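Local atomic coordinates of purine nucleosidase, (IunH-1) (Sulfolobus solfataricus, PDB entry 3T8J), a protein that belongs to the nucleoside hydrolase family, with a mixed beta sheet flanked by helices and a bound sodium ion, in a four-chain assembly. Residues Ile141-Val146 with Asp181-Pro186; Trp145-Ala150 with His236-Thr241; Ser249-Arg254 with Glu290-Ile295; Arg257-Asp262 with Lys286-Ile291. All coordinates share one frame; numbering follows the deposited sequence.

Contact 1: Ile141-Val146 with Asp181-Pro186; sequences IKKVWV and DITMIP
Asp181 meets segment 141-146 just before strand 182-185 begins. Its carbonyl O takes the N-H of Val144 at 2.9 Å, and its N reaches the carbonyl O of Ile141 through a shared water. The carboxylate closes on Lys143, whose NZ lies 2.8 Å from Asp181 OD1 in a salt bridge that comes from above the carboxylate plane rather than within it. Lys143 gets there because its chain bends at CB-CG (chi2 71°), which turns the ammonium end across the neighbouring strand. Ile182 comes next, on the face that also carries Val144 and Val146; its CG2 packs on Val146 CG2 at 3.9 Å. On the other face, Thr183 OG1 is the second grip on the lysine, 2.8 Å from Lys143 NZ, and also bonds to Glu290, so a small polar cluster links three strands. The threonine lies alongside Trp145, both side chains pointing the same way, with Thr183 CB 3.9 Å from Trp145 CE3; the indole NE1 itself is bound by Glu117. In the backbone, Thr183 N bonds to Val144 O and Thr183 O receives Val146 N. Met184 pairs with Val146, its CA 3.3 Å from Val146 O in a CA-H...O contact. Ile185 N donates to Val146 O at 2.8 Å, while the Ile185 side chain reaches helix 237-246. The alternation of donors and acceptors, with strand axes 11° apart, is that of neighbouring parallel strands in the central sheet of an alpha/beta fold, here connected through helices 163-167 and 169-177.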
loop_
_atom_site.group_PDB
_atom_site.type_symbol
_atom_site.label_atom_id
_atom_site.label_comp_id
_atom_site.label_asym_id
_atom_site.label_seq_id
_atom_site.Cartn_x
_atom_site.Cartn_y
_atom_site.Cartn_z
ATOM N N ILE A 141 29.419 -17.105 0.429
ATOM C CA ILE A 141 29.874 -15.885 -0.222
ATOM C C ILE A 141 30.447 -14.927 0.833
ATOM O O ILE A 141 29.756 -14.515 1.803
ATOM C CB ILE A 141 28.724 -15.241 -1.030
ATOM C CG1 ILE A 141 28.340 -16.164 -2.188
ATOM C CG2 ILE A 141 29.095 -13.804 -1.441
ATOM C CD1 ILE A 141 27.035 -15.766 -2.919
ATOM N N LYS A 142 31.719 -14.582 0.669
ATOM C CA LYS A 142 32.450 -13.728 1.598
ATOM C C LYS A 142 31.905 -12.300 1.662
ATOM O O LYS A 142 31.829 -11.679 2.723
ATOM C CB LYS A 142 33.941 -13.711 1.173
ATOM C CG LYS A 142 34.835 -12.829 1.988
ATOM C CD LYS A 142 36.286 -12.976 1.578
ATOM C CE LYS A 142 37.177 -12.091 2.428
ATOM N NZ LYS A 142 38.597 -12.472 2.308
ATOM N N LYS A 143 31.532 -11.754 0.506
ATOM C CA LYS A 143 31.228 -10.348 0.388
ATOM C C LYS A 143 30.333 -10.114 -0.836
ATOM O O LYS A 143 30.559 -10.738 -1.861
ATOM C CB LYS A 143 32.527 -9.560 0.220
ATOM C CG LYS A 143 32.393 -8.085 0.303
ATOM C CD LYS A 143 32.083 -7.627 1.726
ATOM C CE LYS A 143 31.800 -6.165 1.718
ATOM N NZ LYS A 143 31.713 -5.633 3.113
ATOM N N VAL A 144 29.334 -9.246 -0.673
ATOM C CA VAL A 144 28.507 -8.739 -1.794
ATOM C C VAL A 144 28.767 -7.245 -1.893
ATOM O O VAL A 144 28.516 -6.485 -0.944
ATOM C CB VAL A 144 27.025 -9.041 -1.589
ATOM C CG1 VAL A 144 26.210 -8.595 -2.810
ATOM C CG2 VAL A 144 26.837 -10.548 -1.344
ATOM N N TRP A 145 29.214 -6.818 -3.082
ATOM C CA TRP A 145 29.459 -5.414 -3.410
ATOM C C TRP A 145 28.310 -4.942 -4.301
ATOM O O TRP A 145 28.184 -5.412 -5.417
ATOM C CB TRP A 145 30.794 -5.283 -4.140
ATOM C CG TRP A 145 32.002 -5.819 -3.400
ATOM C CD1 TRP A 145 32.595 -7.057 -3.544
ATOM C CD2 TRP A 145 32.796 -5.116 -2.434
ATOM N NE1 TRP A 145 33.696 -7.149 -2.726
ATOM C CE2 TRP A 145 33.830 -5.981 -2.021
ATOM C CE3 TRP A 145 32.715 -3.841 -1.859
ATOM C CZ2 TRP A 145 34.769 -5.601 -1.080
ATOM C CZ3 TRP A 145 33.662 -3.471 -0.920
ATOM C CH2 TRP A 145 34.664 -4.357 -0.532
ATOM N N VAL A 146 27.461 -4.089 -3.765
ATOM C CA VAL A 146 26.212 -3.684 -4.429
ATOM C C VAL A 146 26.323 -2.263 -4.962
ATOM O O VAL A 146 26.621 -1.329 -4.206
ATOM C CB VAL A 146 25.024 -3.750 -3.451
ATOM C CG1 VAL A 146 23.736 -3.195 -4.104
ATOM C CG2 VAL A 146 24.769 -5.185 -2.970
ATOM N N ASP A 181 27.100 -10.119 3.846
ATOM C CA ASP A 181 27.996 -9.010 4.181
ATOM C C ASP A 181 27.988 -8.058 2.985
ATOM O O ASP A 181 28.651 -8.350 2.001
ATOM C CB ASP A 181 29.401 -9.552 4.463
ATOM C CG ASP A 181 30.386 -8.480 4.902
ATOM O OD1 ASP A 181 30.077 -7.276 4.753
ATOM O OD2 ASP A 181 31.504 -8.839 5.397
ATOM N N ILE A 182 27.231 -6.972 3.094
ATOM C CA ILE A 182 26.967 -6.035 1.988
ATOM C C ILE A 182 27.665 -4.714 2.214
ATOM O O ILE A 182 27.528 -4.115 3.299
ATOM C CB ILE A 182 25.455 -5.753 1.866
ATOM C CG1 ILE A 182 24.700 -6.995 1.402
ATOM C CG2 ILE A 182 25.190 -4.563 0.902
ATOM C CD1 ILE A 182 23.165 -6.874 1.527
ATOM N N THR A 183 28.378 -4.237 1.184
ATOM C CA THR A 183 28.815 -2.856 1.092
ATOM C C THR A 183 28.117 -2.280 -0.152
ATOM O O THR A 183 28.189 -2.874 -1.209
ATOM C CB THR A 183 30.355 -2.709 1.019
ATOM O OG1 THR A 183 30.918 -3.092 2.292
ATOM C CG2 THR A 183 30.738 -1.267 0.718
ATOM N N MET A 184 27.421 -1.162 0.044
ATOM C CA MET A 184 26.510 -0.572 -0.959
ATOM C C MET A 184 27.023 0.802 -1.386
ATOM O O MET A 184 27.343 1.648 -0.558
ATOM C CB MET A 184 25.125 -0.447 -0.307
ATOM C CG MET A 184 24.102 0.229 -1.034
ATOM S SD MET A 184 22.719 0.372 0.175
ATOM C CE MET A 184 21.633 -0.034 -1.033
ATOM N N ILE A 185 27.056 1.023 -2.703
ATOM C CA ILE A 185 27.462 2.275 -3.318
ATOM C C ILE A 185 26.216 2.886 -3.996
ATOM O O ILE A 185 25.757 2.372 -5.019
ATOM C CB ILE A 185 28.584 2.040 -4.372
ATOM C CG1 ILE A 185 29.952 1.668 -3.736
ATOM C CG2 ILE A 185 28.862 3.301 -5.190
ATOM C CD1 ILE A 185 29.998 0.399 -2.862
ATOM N N PRO A 186 25.676 3.987 -3.450
ATOM C CA PRO A 186 24.436 4.578 -4.003
ATOM C C PRO A 186 24.641 5.487 -5.219
ATOM O O PRO A 186 25.680 6.144 -5.345
ATOM C CB PRO A 186 23.879 5.411 -2.832
ATOM C CG PRO A 186 24.731 5.092 -1.661
ATOM C CD PRO A 186 26.020 4.599 -2.150
HETATM O O HOH W 1 27.826 -12.817 2.713
#

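Contact 2: Trp145-Ala150 with His236-Thr241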
loop_
_atom_site.group_PDB
_atom_site.type_symbol
_atom_site.label_atom_id
_atom_site.label_comp_id
_atom_site.label_asym_id
_atom_site.label_seq_id
_atom_site.Cartn_x
_atom_site.Cartn_y
_atom_site.Cartn_z
ATOM N N TRP A 145 29.214 -6.818 -3.082
ATOM C CA TRP A 145 29.459 -5.414 -3.410
ATOM C C TRP A 145 28.310 -4.942 -4.301
ATOM O O TRP A 145 28.184 -5.412 -5.417
ATOM C CB TRP A 145 30.794 -5.283 -4.140
ATOM C CG TRP A 145 32.002 -5.819 -3.400
ATOM C CD1 TRP A 145 32.595 -7.057 -3.544
ATOM C CD2 TRP A 145 32.796 -5.116 -2.434
ATOM N NE1 TRP A 145 33.696 -7.149 -2.726
ATOM C CE2 TRP A 145 33.830 -5.981 -2.021
ATOM C CE3 TRP A 145 32.715 -3.841 -1.859
ATOM C CZ2 TRP A 145 34.769 -5.601 -1.080
ATOM C CZ3 TRP A 145 33.662 -3.471 -0.920
ATOM C CH2 TRP A 145 34.664 -4.357 -0.532
ATOM N N VAL A 146 27.461 -4.089 -3.765
ATOM C CA VAL A 146 26.212 -3.684 -4.429
ATOM C C VAL A 146 26.323 -2.263 -4.962
ATOM O O VAL A 146 26.621 -1.329 -4.206
ATOM C CB VAL A 146 25.024 -3.750 -3.451
ATOM C CG1 VAL A 146 23.736 -3.195 -4.104
ATOM C CG2 VAL A 146 24.769 -5.185 -2.970
ATOM N N MET A 147 26.109 -2.099 -6.268
ATOM C CA MET A 147 25.838 -0.765 -6.810
ATOM C C MET A 147 24.312 -0.658 -6.772
ATOM O O MET A 147 23.602 -1.432 -7.458
ATOM C CB MET A 147 26.329 -0.587 -8.244
ATOM C CG MET A 147 26.277 0.860 -8.729
ATOM S SD MET A 147 24.577 1.385 -9.137
ATOM C CE MET A 147 24.519 2.990 -8.328
ATOM N N GLY A 148 23.792 0.245 -5.949
ATOM C CA GLY A 148 22.347 0.383 -5.875
ATOM C C GLY A 148 21.906 1.418 -4.884
ATOM O O GLY A 148 22.634 1.761 -3.975
ATOM N N GLY A 149 20.687 1.888 -5.082
ATOM C CA GLY A 149 20.003 2.760 -4.172
ATOM C C GLY A 149 20.218 4.241 -4.380
ATOM O O GLY A 149 21.084 4.683 -5.161
ATOM N N ALA A 150 19.409 4.999 -3.658
ATOM C CA ALA A 150 19.501 6.455 -3.581
ATOM C C ALA A 150 19.192 6.824 -2.134
ATOM O O ALA A 150 18.051 6.764 -1.672
ATOM C CB ALA A 150 18.543 7.123 -4.585
ATOM N N HIS A 236 30.155 7.051 -13.327
ATOM C CA HIS A 236 30.729 5.697 -13.347
ATOM C C HIS A 236 30.173 4.884 -12.159
ATOM O O HIS A 236 30.916 4.504 -11.246
ATOM C CB HIS A 236 32.261 5.779 -13.254
ATOM C CG HIS A 236 32.965 5.886 -14.576
ATOM N ND1 HIS A 236 32.807 4.959 -15.587
ATOM C CD2 HIS A 236 33.906 6.762 -15.018
ATOM C CE1 HIS A 236 33.589 5.279 -16.605
ATOM N NE2 HIS A 236 34.265 6.371 -16.288
ATOM N N PRO A 237 28.857 4.614 -12.159
ATOM C CA PRO A 237 28.277 3.926 -11.007
ATOM C C PRO A 237 28.922 2.569 -10.730
ATOM O O PRO A 237 29.289 2.256 -9.572
ATOM C CB PRO A 237 26.786 3.788 -11.380
ATOM C CG PRO A 237 26.748 3.889 -12.866
ATOM C CD PRO A 237 27.874 4.838 -13.233
ATOM N N ASP A 238 29.043 1.738 -11.756
ATOM C CA ASP A 238 29.589 0.384 -11.592
ATOM C C ASP A 238 31.108 0.379 -11.458
ATOM O O ASP A 238 31.658 -0.369 -10.647
ATOM C CB ASP A 238 29.136 -0.493 -12.768
ATOM C CG ASP A 238 27.641 -0.454 -12.962
ATOM O OD1 ASP A 238 26.888 -0.335 -11.963
ATOM O OD2 ASP A 238 27.177 -0.519 -14.126
ATOM N N ALA A 239 31.789 1.230 -12.217
ATOM C CA ALA A 239 33.239 1.260 -12.161
ATOM C C ALA A 239 33.759 1.780 -10.816
ATOM O O ALA A 239 34.784 1.309 -10.328
ATOM C CB ALA A 239 33.808 2.081 -13.351
ATOM N N ILE A 240 33.039 2.723 -10.203
ATOM C CA ILE A 240 33.370 3.159 -8.843
ATOM C C ILE A 240 33.168 2.028 -7.832
ATOM O O ILE A 240 34.029 1.804 -6.956
ATOM C CB ILE A 240 32.588 4.428 -8.442
ATOM C CG1 ILE A 240 33.131 5.646 -9.180
ATOM C CG2 ILE A 240 32.695 4.675 -6.918
ATOM C CD1 ILE A 240 32.246 6.927 -9.051
ATOM N N THR A 241 32.048 1.306 -7.947
ATOM C CA THR A 241 31.778 0.179 -7.061
ATOM C C THR A 241 32.912 -0.844 -7.164
ATOM O O THR A 241 33.425 -1.334 -6.163
ATOM C CB THR A 241 30.435 -0.488 -7.397
ATOM O OG1 THR A 241 29.388 0.501 -7.304
ATOM C CG2 THR A 241 30.138 -1.676 -6.455
#
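Strand 145-147 and the first turn of helix 237-246 run nearly antiparallel, at 159°, with their axes 8.4 Å apart: helix-on-sheet packing in the alpha/beta core of the nucleoside hydrolase fold. The closest pair of CA atoms is Met147 and Thr241, 6.0 Å apart. Met147 does most of the touching. Its CG is turned anti to the backbone N (chi1 -170°) and the chain then bends twice, which lays it over the start of the helix. Its CB stands 3.4 Å from Thr241 OG1, and its methyl CE ends against Pro237 CB at 3.9 Å. Asp238 reaches in across the methionine at about a right angle, bringing OD1 to 3.5 Å from Met147 CG. The same aspartate side chain lies about 4 Å from the sodium ion, whose site is formed by Asp9, Asp14, Ile121 and Ser122, and it packs on Asp14. Thr241 divides its two branches: the methyl CG2 rests on the strand backbone between Trp145 and Met147, while the hydroxyl turns back to its own helix, where OG1 donates to Pro237 O at 2.9 Å, tilted 21° from the carbonyl plane.

Contact 3: Ser249-Arg254 with Glu290-Ile295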
loop_
_atom_site.group_PDB
_atom_site.type_symbol
_atom_site.label_atom_id
_atom_site.label_comp_id
_atom_site.label_asym_id
_atom_site.label_seq_id
_atom_site.Cartn_x
_atom_site.Cartn_y
_atom_site.Cartn_z
ATOM N N SER A 249 40.385 1.755 0.094
ATOM C CA SER A 249 40.759 3.131 0.451
ATOM C C SER A 249 40.193 4.172 -0.527
ATOM O O SER A 249 40.234 5.370 -0.250
ATOM C CB SER A 249 42.284 3.282 0.574
ATOM O OG SER A 249 42.926 3.295 -0.688
ATOM N N ILE A 250 39.649 3.727 -1.657
ATOM C CA ILE A 250 38.969 4.659 -2.573
ATOM C C ILE A 250 37.707 5.222 -1.906
ATOM O O ILE A 250 37.365 6.392 -2.125
ATOM C CB ILE A 250 38.701 4.018 -3.954
ATOM C CG1 ILE A 250 40.045 3.757 -4.653
ATOM C CG2 ILE A 250 37.793 4.928 -4.826
ATOM C CD1 ILE A 250 39.978 2.944 -5.916
ATOM N N ALA A 251 37.053 4.428 -1.050
ATOM C CA ALA A 251 35.962 4.938 -0.204
ATOM C C ALA A 251 36.537 5.718 0.984
ATOM O O ALA A 251 37.406 5.222 1.724
ATOM C CB ALA A 251 35.050 3.799 0.281
ATOM N N THR A 252 36.092 6.955 1.143
ATOM C CA THR A 252 36.619 7.828 2.199
ATOM C C THR A 252 35.649 8.099 3.365
ATOM O O THR A 252 36.063 8.637 4.402
ATOM C CB THR A 252 37.112 9.153 1.605
ATOM O OG1 THR A 252 36.064 9.720 0.820
ATOM C CG2 THR A 252 38.316 8.924 0.703
ATOM N N ARG A 253 34.381 7.734 3.211
ATOM C CA ARG A 253 33.427 7.749 4.315
ATOM C C ARG A 253 32.439 6.583 4.158
ATOM O O ARG A 253 31.881 6.388 3.086
ATOM C CB ARG A 253 32.659 9.063 4.342
ATOM C CG ARG A 253 31.865 9.278 5.604
ATOM C CD ARG A 253 31.062 10.597 5.551
ATOM N NE ARG A 253 29.797 10.314 6.180
ATOM C CZ ARG A 253 28.599 10.745 5.816
ATOM N NH1 ARG A 253 28.392 11.563 4.776
ATOM N NH2 ARG A 253 27.573 10.337 6.539
ATOM N N ARG A 254 32.263 5.796 5.220
ATOM C CA ARG A 254 31.312 4.678 5.247
ATOM C C ARG A 254 30.505 4.715 6.550
ATOM O O ARG A 254 31.034 5.137 7.585
ATOM C CB ARG A 254 32.048 3.330 5.167
ATOM C CG ARG A 254 32.994 3.173 3.975
ATOM C CD ARG A 254 33.315 1.707 3.737
ATOM N NE ARG A 254 34.554 1.485 3.006
ATOM C CZ ARG A 254 34.978 0.290 2.583
ATOM N NH1 ARG A 254 34.264 -0.818 2.821
ATOM N NH2 ARG A 254 36.134 0.198 1.940
ATOM N N GLU A 290 26.779 -1.707 4.877
ATOM C CA GLU A 290 27.752 -0.648 5.005
ATOM C C GLU A 290 27.603 0.212 3.772
ATOM O O GLU A 290 27.779 -0.291 2.663
ATOM C CB GLU A 290 29.152 -1.200 5.078
ATOM C CG GLU A 290 30.205 -0.168 5.266
ATOM C CD GLU A 290 31.584 -0.804 5.324
ATOM O OE1 GLU A 290 31.980 -1.467 4.320
ATOM O OE2 GLU A 290 32.242 -0.636 6.361
ATOM N N ILE A 291 27.298 1.476 3.968
ATOM C CA ILE A 291 27.019 2.380 2.848
ATOM C C ILE A 291 28.202 3.328 2.637
ATOM O O ILE A 291 28.711 3.927 3.578
ATOM C CB ILE A 291 25.724 3.195 3.102
ATOM C CG1 ILE A 291 24.560 2.256 3.443
ATOM C CG2 ILE A 291 25.447 4.152 1.921
ATOM C CD1 ILE A 291 23.192 2.991 3.713
ATOM N N VAL A 292 28.639 3.472 1.377
ATOM C CA VAL A 292 29.699 4.411 1.019
ATOM C C VAL A 292 29.084 5.777 0.728
ATOM O O VAL A 292 28.198 5.895 -0.125
ATOM C CB VAL A 292 30.491 3.912 -0.208
ATOM C CG1 VAL A 292 31.497 4.969 -0.691
ATOM C CG2 VAL A 292 31.181 2.569 0.126
ATOM N N TYR A 293 29.534 6.803 1.446
ATOM C CA TYR A 293 28.995 8.157 1.307
ATOM C C TYR A 293 29.942 9.128 0.597
ATOM O O TYR A 293 29.489 10.166 0.118
ATOM C CB TYR A 293 28.586 8.717 2.688
ATOM C CG TYR A 293 27.241 8.209 3.182
ATOM C CD1 TYR A 293 27.117 7.076 3.994
ATOM C CD2 TYR A 293 26.066 8.854 2.810
ATOM C CE1 TYR A 293 25.849 6.638 4.432
ATOM C CE2 TYR A 293 24.810 8.416 3.243
ATOM C CZ TYR A 293 24.708 7.291 4.039
ATOM O OH TYR A 293 23.435 6.876 4.445
ATOM N N GLU A 294 31.239 8.813 0.535
ATOM C CA GLU A 294 32.240 9.654 -0.137
ATOM C C GLU A 294 33.375 8.789 -0.718
ATOM O O GLU A 294 33.663 7.700 -0.189
ATOM C CB GLU A 294 32.843 10.688 0.843
ATOM C CG GLU A 294 31.848 11.652 1.520
ATOM C CD GLU A 294 32.516 12.600 2.522
ATOM O OE1 GLU A 294 33.707 12.954 2.347
ATOM O OE2 GLU A 294 31.832 12.988 3.494
ATOM N N ILE A 295 33.996 9.279 -1.795
ATOM C CA ILE A 295 35.174 8.650 -2.406
ATOM C C ILE A 295 36.280 9.694 -2.642
ATOM O O ILE A 295 36.043 10.901 -2.579
ATOM C CB ILE A 295 34.871 7.899 -3.748
ATOM C CG1 ILE A 295 34.713 8.862 -4.924
ATOM C CG2 ILE A 295 33.617 7.007 -3.626
ATOM C CD1 ILE A 295 34.796 8.196 -6.256
#
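Backbone bonds between Thr252 and Glu294 and between Arg253 and Tyr293 join these antiparallel strands, unevenly. Glu294 O serves two successive amides, Thr252 N at 2.9 Å, from above the carbonyl plane, and, weakly, Arg253 N at 3.5 Å. Tyr293 N donates to Arg253 O at 2.9 Å.

Among the charged groups, the extended arm of Arg254 carries NH1 to 2.8 Å from Glu290 OE1. The carboxylate oxygen lies in the guanidinium plane, but the two flat groups are turned 75° to each other, so the pair forms a single-point salt bridge; the same OE1 is bound by Thr183. Arg253 folds instead over Tyr293, its chain bent at chi3 (141°), and its guanidinium lies flat on the ring with centres 4.5 Å apart and planes at 17°, an offset stack shifted toward the CB end. Its NE is held by Glu255, and only a long ion pair joins its NH1 to Glu294.

On the opposite face from Arg253 and Glu294, Ala251 CB meets Val292 CG1 at 3.9 Å. Just ahead of the strand, Ile250 CG2 touches Ile295 CB, and both isoleucines also pack on helix 237-246. The register slips by one residue between Ala251 and Arg253, and again before Arg254: an antiparallel pair interrupted by beta bulges, where strand 251-261 runs against 289-295, itself the last of the parallel strands of the mixed sheet.

Contact 4: Arg257-Asp262 with Lys286-Ile291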
loop_
_atom_site.group_PDB
_atom_site.type_symbol
_atom_site.label_atom_id
_atom_site.label_comp_id
_atom_site.label_asym_id
_atom_site.label_seq_id
_atom_site.Cartn_x
_atom_site.Cartn_y
_atom_site.Cartn_z
ATOM N N ARG A 257 24.355 1.050 8.431
ATOM C CA ARG A 257 22.992 1.508 8.675
ATOM C C ARG A 257 21.973 0.423 8.368
ATOM O O ARG A 257 22.345 -0.634 7.848
ATOM C CB ARG A 257 22.761 2.799 7.872
ATOM C CG ARG A 257 23.375 3.983 8.649
ATOM C CD ARG A 257 23.395 5.292 7.944
ATOM N NE ARG A 257 24.014 6.318 8.768
ATOM C CZ ARG A 257 24.246 7.577 8.378
ATOM N NH1 ARG A 257 23.920 7.990 7.157
ATOM N NH2 ARG A 257 24.792 8.435 9.231
ATOM N N PHE A 258 20.703 0.670 8.700
ATOM C CA PHE A 258 19.623 -0.261 8.435
ATOM C C PHE A 258 18.834 0.229 7.206
ATOM O O PHE A 258 18.246 1.328 7.240
ATOM C CB PHE A 258 18.691 -0.421 9.651
ATOM C CG PHE A 258 17.497 -1.305 9.389
ATOM C CD1 PHE A 258 17.659 -2.647 9.116
ATOM C CD2 PHE A 258 16.208 -0.790 9.456
ATOM C CE1 PHE A 258 16.567 -3.459 8.875
ATOM C CE2 PHE A 258 15.118 -1.594 9.221
ATOM C CZ PHE A 258 15.294 -2.921 8.922
ATOM N N VAL A 259 18.869 -0.573 6.143
ATOM C CA VAL A 259 18.245 -0.220 4.839
ATOM C C VAL A 259 16.986 -1.062 4.637
ATOM O O VAL A 259 17.041 -2.297 4.725
ATOM C CB VAL A 259 19.196 -0.494 3.686
ATOM C CG1 VAL A 259 18.507 -0.107 2.342
ATOM C CG2 VAL A 259 20.526 0.270 3.849
ATOM N N VAL A 260 15.855 -0.385 4.359
ATOM C CA VAL A 260 14.603 -1.035 4.017
ATOM C C VAL A 260 14.353 -0.792 2.522
ATOM O O VAL A 260 14.570 0.332 2.079
ATOM C CB VAL A 260 13.440 -0.477 4.797
ATOM C CG1 VAL A 260 12.122 -1.114 4.353
ATOM C CG2 VAL A 260 13.644 -0.776 6.315
ATOM N N ILE A 261 13.993 -1.861 1.805
ATOM C CA ILE A 261 13.654 -1.742 0.366
ATOM C C ILE A 261 12.149 -1.621 0.237
ATOM O O ILE A 261 11.389 -2.468 0.723
ATOM C CB ILE A 261 14.109 -2.981 -0.388
ATOM C CG1 ILE A 261 15.583 -3.307 -0.154
ATOM C CG2 ILE A 261 13.783 -2.823 -1.902
ATOM C CD1 ILE A 261 16.559 -2.197 -0.587
ATOM N N ASP A 262 11.695 -0.591 -0.473
ATOM C CA ASP A 262 10.265 -0.461 -0.813
ATOM C C ASP A 262 9.954 -1.364 -2.024
ATOM O O ASP A 262 10.501 -1.144 -3.122
ATOM C CB ASP A 262 9.902 0.987 -1.113
ATOM C CG ASP A 262 8.418 1.172 -1.418
ATOM O OD1 ASP A 262 7.864 0.431 -2.267
ATOM O OD2 ASP A 262 7.798 2.090 -0.822
ATOM N N LYS A 286 19.599 -2.751 14.123
ATOM C CA LYS A 286 20.504 -3.731 13.577
ATOM C C LYS A 286 20.883 -3.350 12.147
ATOM O O LYS A 286 20.069 -3.508 11.247
ATOM C CB LYS A 286 19.835 -5.105 13.578
ATOM C CG LYS A 286 19.388 -5.571 14.951
ATOM C CD LYS A 286 18.457 -6.773 14.794
ATOM C CE LYS A 286 18.024 -7.290 16.150
ATOM N NZ LYS A 286 17.043 -8.411 15.973
ATOM N N PRO A 287 22.097 -2.840 11.949
ATOM C CA PRO A 287 22.458 -2.532 10.553
ATOM C C PRO A 287 22.506 -3.768 9.663
ATOM O O PRO A 287 22.851 -4.856 10.103
ATOM C CB PRO A 287 23.850 -1.933 10.664
ATOM C CG PRO A 287 24.362 -2.328 11.993
ATOM C CD PRO A 287 23.170 -2.473 12.883
ATOM N N ASN A 288 22.183 -3.579 8.383
ATOM C CA ASN A 288 22.277 -4.646 7.389
ATOM C C ASN A 288 23.151 -4.285 6.180
ATOM O O ASN A 288 23.318 -5.114 5.279
ATOM C CB ASN A 288 20.880 -5.132 6.938
ATOM C CG ASN A 288 20.075 -4.059 6.278
ATOM O OD1 ASN A 288 20.480 -2.917 6.295
ATOM N ND2 ASN A 288 18.911 -4.419 5.693
ATOM N N ALA A 289 23.754 -3.108 6.161
ATOM C CA ALA A 289 24.605 -2.709 5.031
ATOM C C ALA A 289 25.573 -1.634 5.423
ATOM O O ALA A 289 25.238 -0.750 6.208
ATOM C CB ALA A 289 23.757 -2.228 3.845
ATOM N N GLU A 290 26.779 -1.707 4.877
ATOM C CA GLU A 290 27.752 -0.648 5.005
ATOM C C GLU A 290 27.603 0.212 3.772
ATOM O O GLU A 290 27.779 -0.291 2.663
ATOM C CB GLU A 290 29.152 -1.200 5.078
ATOM C CG GLU A 290 30.205 -0.168 5.266
ATOM C CD GLU A 290 31.584 -0.804 5.324
ATOM O OE1 GLU A 290 31.980 -1.467 4.320
ATOM O OE2 GLU A 290 32.242 -0.636 6.361
ATOM N N ILE A 291 27.298 1.476 3.968
ATOM C CA ILE A 291 27.019 2.380 2.848
ATOM C C ILE A 291 28.202 3.328 2.637
ATOM O O ILE A 291 28.711 3.927 3.578
ATOM C CB ILE A 291 25.724 3.195 3.102
ATOM C CG1 ILE A 291 24.560 2.256 3.443
ATOM C CG2 ILE A 291 25.447 4.152 1.921
ATOM C CD1 ILE A 291 23.192 2.991 3.713
#
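Arg257 and Ala289 form an antiparallel hydrogen-bonded pair, after which the chains diverge, the short strand axes lying at 103°. Arg257 N gives a nearly straight bond to Ala289 O at 3.0 Å, while Arg257 O takes Asn288 N at 3.0 Å and, weakly, Ala289 N. Beyond this pair a side chain takes over from the backbone. The amide of Asn288, with CG set between its backbone N and carbonyl carbon (chi1 62°), grips Val259 at both ends: OD1 accepts Val259 N at 2.8 Å, and ND2 donates to Val259 O at 3.0 Å, in the carbonyl plane and on a lone pair. These two bonds fix the rotation of the amide, and Phe176 O is a further partner of ND2. The ring of Phe258 crosses the amide obliquely, planes 34° apart, with CD1 3.3 Å from Lys286 O. On the Arg257 and Ala289 face, Val259 CG2 meets Ile291 CD1 at 3.8 Å and also touches the methyl of Ala289, which packs on Phe176 of helix 169-177. Nearby, Val260 packs on Ile267 of a second subunit. With Asn288 and Ala289 both facing Arg257, the arrangement is a classic beta bulge at the start of strand 289-295.

In the fold
All four contacts build on one mixed sheet. Contacts 1 and 2 are buried and share Trp145 and Val146: the first pairs parallel strands and includes the Lys143 salt bridge, the second lays a helix over strand 141-147 close to the sodium ion, through packing rather than hydrogen bonds between its segments. Contacts 3 and 4 are partly buried, join the same two antiparallel strands, and rely on beta bulges; contact 3 adds salt bridges and a stack, contact 4 a side-chain amide that replaces backbone pairing, near a second subunit. Glu290 ties the halves together, its backbone O probably bonding to Met184 N of contact 1. Contacts 2 and 3 meet through Ile240 and Ile295.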